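PDB 4C97: CAS6A from Thermus thermophilus, which probably acts as a CRISPR-associated RNA-processing endonuclease of the Cas6 family, cutting CRISPR transcripts into guide RNAs for antiviral defence. Local coordinates for residues A[12-17]-A[90-95]; A[17-22]-A[57-62]. The protein carries 1 engineered substitution. One frame throughout, in Å; residues are numbered along the deposited sequence.

Contact 1: A[12-17]-A[90-95]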
loop_
_atom_site.group_PDB
_atom_site.type_symbol
_atom_site.label_atom_id
_atom_site.label_comp_id
_atom_site.label_asym_id
_atom_site.label_seq_id
_atom_site.Cartn_x
_atom_site.Cartn_y
_atom_site.Cartn_z
ATOM N N LEU A 12 -3.178 3.899 13.340
ATOM C CA LEU A 12 -4.009 3.981 14.547
ATOM C C LEU A 12 -3.691 2.784 15.420
ATOM O O LEU A 12 -4.007 1.630 15.058
ATOM C CB LEU A 12 -5.506 3.954 14.203
ATOM C CG LEU A 12 -6.142 5.201 13.592
ATOM C CD1 LEU A 12 -5.328 5.770 12.445
ATOM C CD2 LEU A 12 -7.563 4.884 13.134
ATOM N N VAL A 13 -3.071 3.072 16.563
ATOM C CA VAL A 13 -2.738 2.061 17.549
ATOM C C VAL A 13 -4.002 1.815 18.360
ATOM O O VAL A 13 -4.585 2.746 18.904
ATOM C CB VAL A 13 -1.582 2.505 18.461
ATOM C CG1 VAL A 13 -1.292 1.457 19.525
ATOM C CG2 VAL A 13 -0.346 2.778 17.637
ATOM N N LEU A 14 -4.430 0.558 18.424
ATOM C CA LEU A 14 -5.772 0.246 18.911
ATOM C C LEU A 14 -5.742 -0.546 20.200
ATOM O O LEU A 14 -4.960 -1.477 20.342
ATOM C CB LEU A 14 -6.530 -0.566 17.851
ATOM C CG LEU A 14 -6.667 0.096 16.483
ATOM C CD1 LEU A 14 -7.238 -0.912 15.481
ATOM C CD2 LEU A 14 -7.501 1.369 16.533
ATOM N N GLU A 15 -6.618 -0.188 21.134
ATOM C CA GLU A 15 -6.841 -1.040 22.290
ATOM C C GLU A 15 -8.264 -1.570 22.250
ATOM O O GLU A 15 -9.218 -0.834 21.985
ATOM C CB GLU A 15 -6.509 -0.327 23.609
ATOM C CG GLU A 15 -6.784 1.155 23.619
ATOM C CD GLU A 15 -6.539 1.795 24.986
ATOM O OE1 GLU A 15 -6.309 1.051 25.963
ATOM O OE2 GLU A 15 -6.576 3.044 25.079
ATOM N N GLY A 16 -8.387 -2.860 22.514
ATOM C CA GLY A 16 -9.647 -3.559 22.387
ATOM C C GLY A 16 -9.392 -4.986 21.984
ATOM O O GLY A 16 -8.264 -5.358 21.679
ATOM N N GLU A 17 -10.446 -5.787 21.991
ATOM C CA GLU A 17 -10.354 -7.200 21.664
ATOM C C GLU A 17 -10.454 -7.410 20.150
ATOM O O GLU A 17 -11.260 -6.774 19.469
ATOM C CB GLU A 17 -11.473 -7.964 22.386
ATOM C CG GLU A 17 -11.022 -9.213 23.119
ATOM C CD GLU A 17 -12.128 -9.821 23.954
ATOM O OE1 GLU A 17 -12.892 -9.060 24.583
ATOM O OE2 GLU A 17 -12.244 -11.064 23.966
ATOM N N PRO A 90 -15.163 -4.793 15.236
ATOM C CA PRO A 90 -15.262 -4.605 16.686
ATOM C C PRO A 90 -14.973 -3.155 17.081
ATOM O O PRO A 90 -14.357 -2.415 16.304
ATOM C CB PRO A 90 -14.153 -5.502 17.234
ATOM C CG PRO A 90 -13.834 -6.469 16.142
ATOM C CD PRO A 90 -14.100 -5.742 14.863
ATOM N N PRO A 91 -15.378 -2.762 18.292
ATOM C CA PRO A 91 -15.027 -1.438 18.817
ATOM C C PRO A 91 -13.596 -1.418 19.351
ATOM O O PRO A 91 -13.160 -2.385 19.976
ATOM C CB PRO A 91 -16.011 -1.257 19.960
ATOM C CG PRO A 91 -16.299 -2.657 20.427
ATOM C CD PRO A 91 -16.272 -3.500 19.203
ATOM N N PHE A 92 -12.875 -0.332 19.091
ATOM C CA PHE A 92 -11.542 -0.132 19.649
ATOM C C PHE A 92 -11.441 1.277 20.159
ATOM O O PHE A 92 -12.079 2.181 19.638
ATOM C CB PHE A 92 -10.454 -0.312 18.580
ATOM C CG PHE A 92 -10.406 -1.689 17.981
ATOM C CD1 PHE A 92 -9.661 -2.695 18.579
ATOM C CD2 PHE A 92 -11.102 -1.972 16.825
ATOM C CE1 PHE A 92 -9.615 -3.965 18.027
ATOM C CE2 PHE A 92 -11.059 -3.241 16.265
ATOM C CZ PHE A 92 -10.318 -4.236 16.872
ATOM N N ARG A 93 -10.604 1.471 21.162
ATOM C CA ARG A 93 -10.204 2.802 21.542
ATOM C C ARG A 93 -8.889 3.135 20.828
ATOM O O ARG A 93 -7.978 2.310 20.755
ATOM C CB ARG A 93 -10.054 2.878 23.058
ATOM C CG ARG A 93 -9.591 4.212 23.563
ATOM C CD ARG A 93 -9.712 4.292 25.069
ATOM N NE ARG A 93 -11.004 3.781 25.531
ATOM C CZ ARG A 93 -12.139 4.477 25.525
ATOM N NH1 ARG A 93 -12.157 5.731 25.093
ATOM N NH2 ARG A 93 -13.262 3.917 25.958
ATOM N N VAL A 94 -8.809 4.331 20.266
ATOM C CA VAL A 94 -7.617 4.746 19.557
ATOM C C VAL A 94 -6.639 5.339 20.557
ATOM O O VAL A 94 -6.864 6.425 21.091
ATOM C CB VAL A 94 -7.947 5.766 18.454
ATOM C CG1 VAL A 94 -6.682 6.262 17.772
ATOM C CG2 VAL A 94 -8.886 5.150 17.423
ATOM N N ARG A 95 -5.552 4.620 20.808
ATOM C CA ARG A 95 -4.578 5.054 21.800
ATOM C C ARG A 95 -3.671 6.131 21.262
ATOM O O ARG A 95 -3.310 7.069 21.979
ATOM C CB ARG A 95 -3.721 3.889 22.252
ATOM C CG ARG A 95 -2.577 4.304 23.157
ATOM C CD ARG A 95 -1.871 3.084 23.674
ATOM N NE ARG A 95 -2.795 2.263 24.450
ATOM C CZ ARG A 95 -2.809 0.935 24.455
ATOM N NH1 ARG A 95 -1.937 0.246 23.725
ATOM N NH2 ARG A 95 -3.701 0.296 25.201
HETATM O O HOH W 1 -13.322 -4.959 20.740
#
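L14 and F92 meet on the buried side of two antiparallel strand ends, 12-15 and 91-95. L14 CB lies 3.9 Å from F92 CD1. From there CG turns beside the backbone N, anti to the carbonyl carbon (chi1 -58°), and both methyls beyond it meet F92. CD1 stands over one face of the F92 ring, a CH-pi contact 4.2 Å from the ring centroid and displaced toward the rim; CD2 packs at F92 CB and V94 CG2. CE1 of the F92 ring lies 3.6 Å from E17 O.

The backbone pairing is that of neighbouring strands in the N-terminal antiparallel sheet of a RAMP-type protein, where strand 6-15 runs next to strand 91-109. L14 and V94 form a non-hydrogen-bonded pair. E15 and R93 form the hydrogen-bonded one, with E15 N to R93 O at 2.9 Å and nearly straight (175°), and R93 N returning to E15 O at 2.8 Å. Two residues farther along, R95 N donates to V13 O.

E15 points to the sheet face away from L14, between two arginines. Its OE1 makes a salt bridge with R95 NH2, 2.8 Å apart, in which the hydrogen bond is weak because it is bent to 140°; the carboxylate and guanidinium planes are well turned from each other. OE2 instead rests 3.4 Å from R93 CD, on the aliphatic part of that chain, while R93 NH1 bonds to G83 O.

Past the paired residues, G16 passes close to the F92 ring, with backbone angles that call for glycine. Beyond it, a water donates to both E17 O and P91 O, bridging the two backbones where the strand pairing has ended.

Contact 2: A[17-22]-A[57-62]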
loop_
_atom_site.group_PDB
_atom_site.type_symbol
_atom_site.label_atom_id
_atom_site.label_comp_id
_atom_site.label_asym_id
_atom_site.label_seq_id
_atom_site.Cartn_x
_atom_site.Cartn_y
_atom_site.Cartn_z
ATOM N N GLU A 17 -10.446 -5.787 21.991
ATOM C CA GLU A 17 -10.354 -7.200 21.664
ATOM C C GLU A 17 -10.454 -7.410 20.150
ATOM O O GLU A 17 -11.260 -6.774 19.469
ATOM C CB GLU A 17 -11.473 -7.964 22.386
ATOM C CG GLU A 17 -11.022 -9.213 23.119
ATOM C CD GLU A 17 -12.128 -9.821 23.954
ATOM O OE1 GLU A 17 -12.892 -9.060 24.583
ATOM O OE2 GLU A 17 -12.244 -11.064 23.966
ATOM N N GLY A 18 -9.617 -8.291 19.619
ATOM C CA GLY A 18 -9.721 -8.688 18.226
ATOM C C GLY A 18 -8.876 -7.853 17.290
ATOM O O GLY A 18 -7.984 -7.121 17.718
ATOM N N LEU A 19 -9.153 -7.982 15.997
ATOM C CA LEU A 19 -8.491 -7.178 14.994
ATOM C C LEU A 19 -9.510 -6.427 14.180
ATOM O O LEU A 19 -10.660 -6.830 14.088
ATOM C CB LEU A 19 -7.655 -8.051 14.072
ATOM C CG LEU A 19 -6.402 -8.607 14.735
ATOM C CD1 LEU A 19 -6.268 -10.078 14.419
ATOM C CD2 LEU A 19 -5.190 -7.812 14.265
ATOM N N PRO A 20 -9.087 -5.320 13.584
ATOM C CA PRO A 20 -10.012 -4.641 12.682
ATOM C C PRO A 20 -10.435 -5.550 11.550
ATOM O O PRO A 20 -9.697 -6.476 11.183
ATOM C CB PRO A 20 -9.171 -3.487 12.128
ATOM C CG PRO A 20 -8.087 -3.303 13.072
ATOM C CD PRO A 20 -7.781 -4.645 13.620
ATOM N N GLU A 21 -11.632 -5.293 11.038
ATOM C CA GLU A 21 -12.203 -6.026 9.924
ATOM C C GLU A 21 -12.185 -5.113 8.698
ATOM O O GLU A 21 -12.389 -3.912 8.823
ATOM C CB GLU A 21 -13.618 -6.442 10.264
ATOM C CG GLU A 21 -13.653 -7.451 11.375
ATOM C CD GLU A 21 -15.052 -7.817 11.805
ATOM O OE1 GLU A 21 -16.030 -7.237 11.274
ATOM O OE2 GLU A 21 -15.166 -8.700 12.686
ATOM N N PRO A 22 -11.883 -5.673 7.517
ATOM C CA PRO A 22 -11.761 -4.881 6.290
ATOM C C PRO A 22 -12.929 -3.934 6.009
ATOM O O PRO A 22 -12.753 -2.732 5.802
ATOM C CB PRO A 22 -11.695 -5.956 5.209
ATOM C CG PRO A 22 -11.065 -7.117 5.872
ATOM C CD PRO A 22 -11.451 -7.061 7.314
ATOM N N GLY A 57 -4.492 -7.904 21.107
ATOM C CA GLY A 57 -3.930 -7.124 22.193
ATOM C C GLY A 57 -2.914 -6.094 21.746
ATOM O O GLY A 57 -2.465 -5.279 22.552
ATOM N N ALA A 58 -2.548 -6.132 20.466
ATOM C CA ALA A 58 -1.604 -5.173 19.896
ATOM C C ALA A 58 -1.931 -4.986 18.422
ATOM O O ALA A 58 -1.077 -5.156 17.535
ATOM C CB ALA A 58 -0.170 -5.651 20.078
ATOM N N ALA A 59 -3.187 -4.634 18.178
ATOM C CA ALA A 59 -3.710 -4.463 16.833
ATOM C C ALA A 59 -3.550 -3.025 16.390
ATOM O O ALA A 59 -3.441 -2.106 17.208
ATOM C CB ALA A 59 -5.183 -4.870 16.781
ATOM N N TRP A 60 -3.507 -2.833 15.084
ATOM C CA TRP A 60 -3.480 -1.488 14.556
ATOM C C TRP A 60 -4.187 -1.415 13.219
ATOM O O TRP A 60 -4.395 -2.426 12.540
ATOM C CB TRP A 60 -2.039 -0.995 14.416
ATOM C CG TRP A 60 -1.149 -1.956 13.648
ATOM C CD1 TRP A 60 -0.365 -2.935 14.180
ATOM C CD2 TRP A 60 -0.948 -2.003 12.232
ATOM N NE1 TRP A 60 0.298 -3.608 13.175
ATOM C CE2 TRP A 60 -0.049 -3.057 11.969
ATOM C CE3 TRP A 60 -1.455 -1.280 11.148
ATOM C CZ2 TRP A 60 0.358 -3.383 10.685
ATOM C CZ3 TRP A 60 -1.062 -1.615 9.871
ATOM C CH2 TRP A 60 -0.164 -2.660 9.652
ATOM N N ALA A 61 -4.540 -0.192 12.848
ATOM C CA ALA A 61 -5.061 0.064 11.518
ATOM C C ALA A 61 -4.225 1.141 10.887
ATOM O O ALA A 61 -3.492 1.836 11.585
ATOM C CB ALA A 61 -6.493 0.480 11.575
ATOM N N ARG A 62 -4.325 1.282 9.575
ATOM C CA ARG A 62 -3.557 2.309 8.891
ATOM C C ARG A 62 -4.312 2.910 7.719
ATOM O O ARG A 62 -5.064 2.228 7.004
ATOM C CB ARG A 62 -2.161 1.799 8.477
ATOM C CG ARG A 62 -2.020 1.396 7.058
ATOM C CD ARG A 62 -0.709 0.637 6.822
ATOM N NE ARG A 62 0.473 1.430 6.493
ATOM C CZ ARG A 62 1.069 1.455 5.295
ATOM N NH1 ARG A 62 0.556 0.789 4.260
ATOM N NH2 ARG A 62 2.185 2.151 5.124
HETATM O O HOH W 2 -6.659 -6.602 19.976
#
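The backbone of 17-22, which has no regular secondary structure, passes over the start of strand 58-65, with the CA atoms of L19 and A59 5.8 Å apart and those of P20 and A61 6.9 Å apart. Direct contact is by packing, and A59 is at the middle of it. Its CB points at the loop and touches three consecutive residues there: G18 O at 3.7 Å, L19 CD2 at 3.9 Å and P20 CD at 4.1 Å. L19 reaches it with one methyl: CG sits beside the backbone N, anti to the carbonyl carbon (chi1 -72°), and CD2 comes down on A59. P20 faces the strand with its ring, CG lying 3.8 Å from W60 O and somewhat farther from A61 CB.

At the open end the link is a water, which donates to G18 O and accepts from G57 N, 2.8 Å away. G18 N is held separately by the carboxylate of E56, so the N-H and the carbonyl O of this glycine both have partners.

W60 turns its side chain away from the loop and stacks on W104. On the loop side, P20 also packs against L14 of strand 6-15 and F52 of strand 48-55, and E21 is the N-cap residue of helix 22-36, so the loop crosses this end of the sheet just before that helix begins.

Contacts 1 and 2 lie side by side, their centres about 7 Å apart, and share E17, where the chain leaves strand 6-15 for the loop to helix 22-36. Along the sequence the segments come in the order 12-17, 17-22, 57-62, 90-95, which places contact 2 within the span enclosed by contact 1. Both belong to the N-terminal five-stranded antiparallel sheet, in which strand 6-15 lies between 58-65 and 91-109. Probable backbone hydrogen bonds from L12 N to A61 O and from L14 N to A59 O join the two, and L14 CD1, 3.5 Å from P20 CG, carries the packing across. Together they tie the outgoing loop and three neighbouring strands into one end of the sheet.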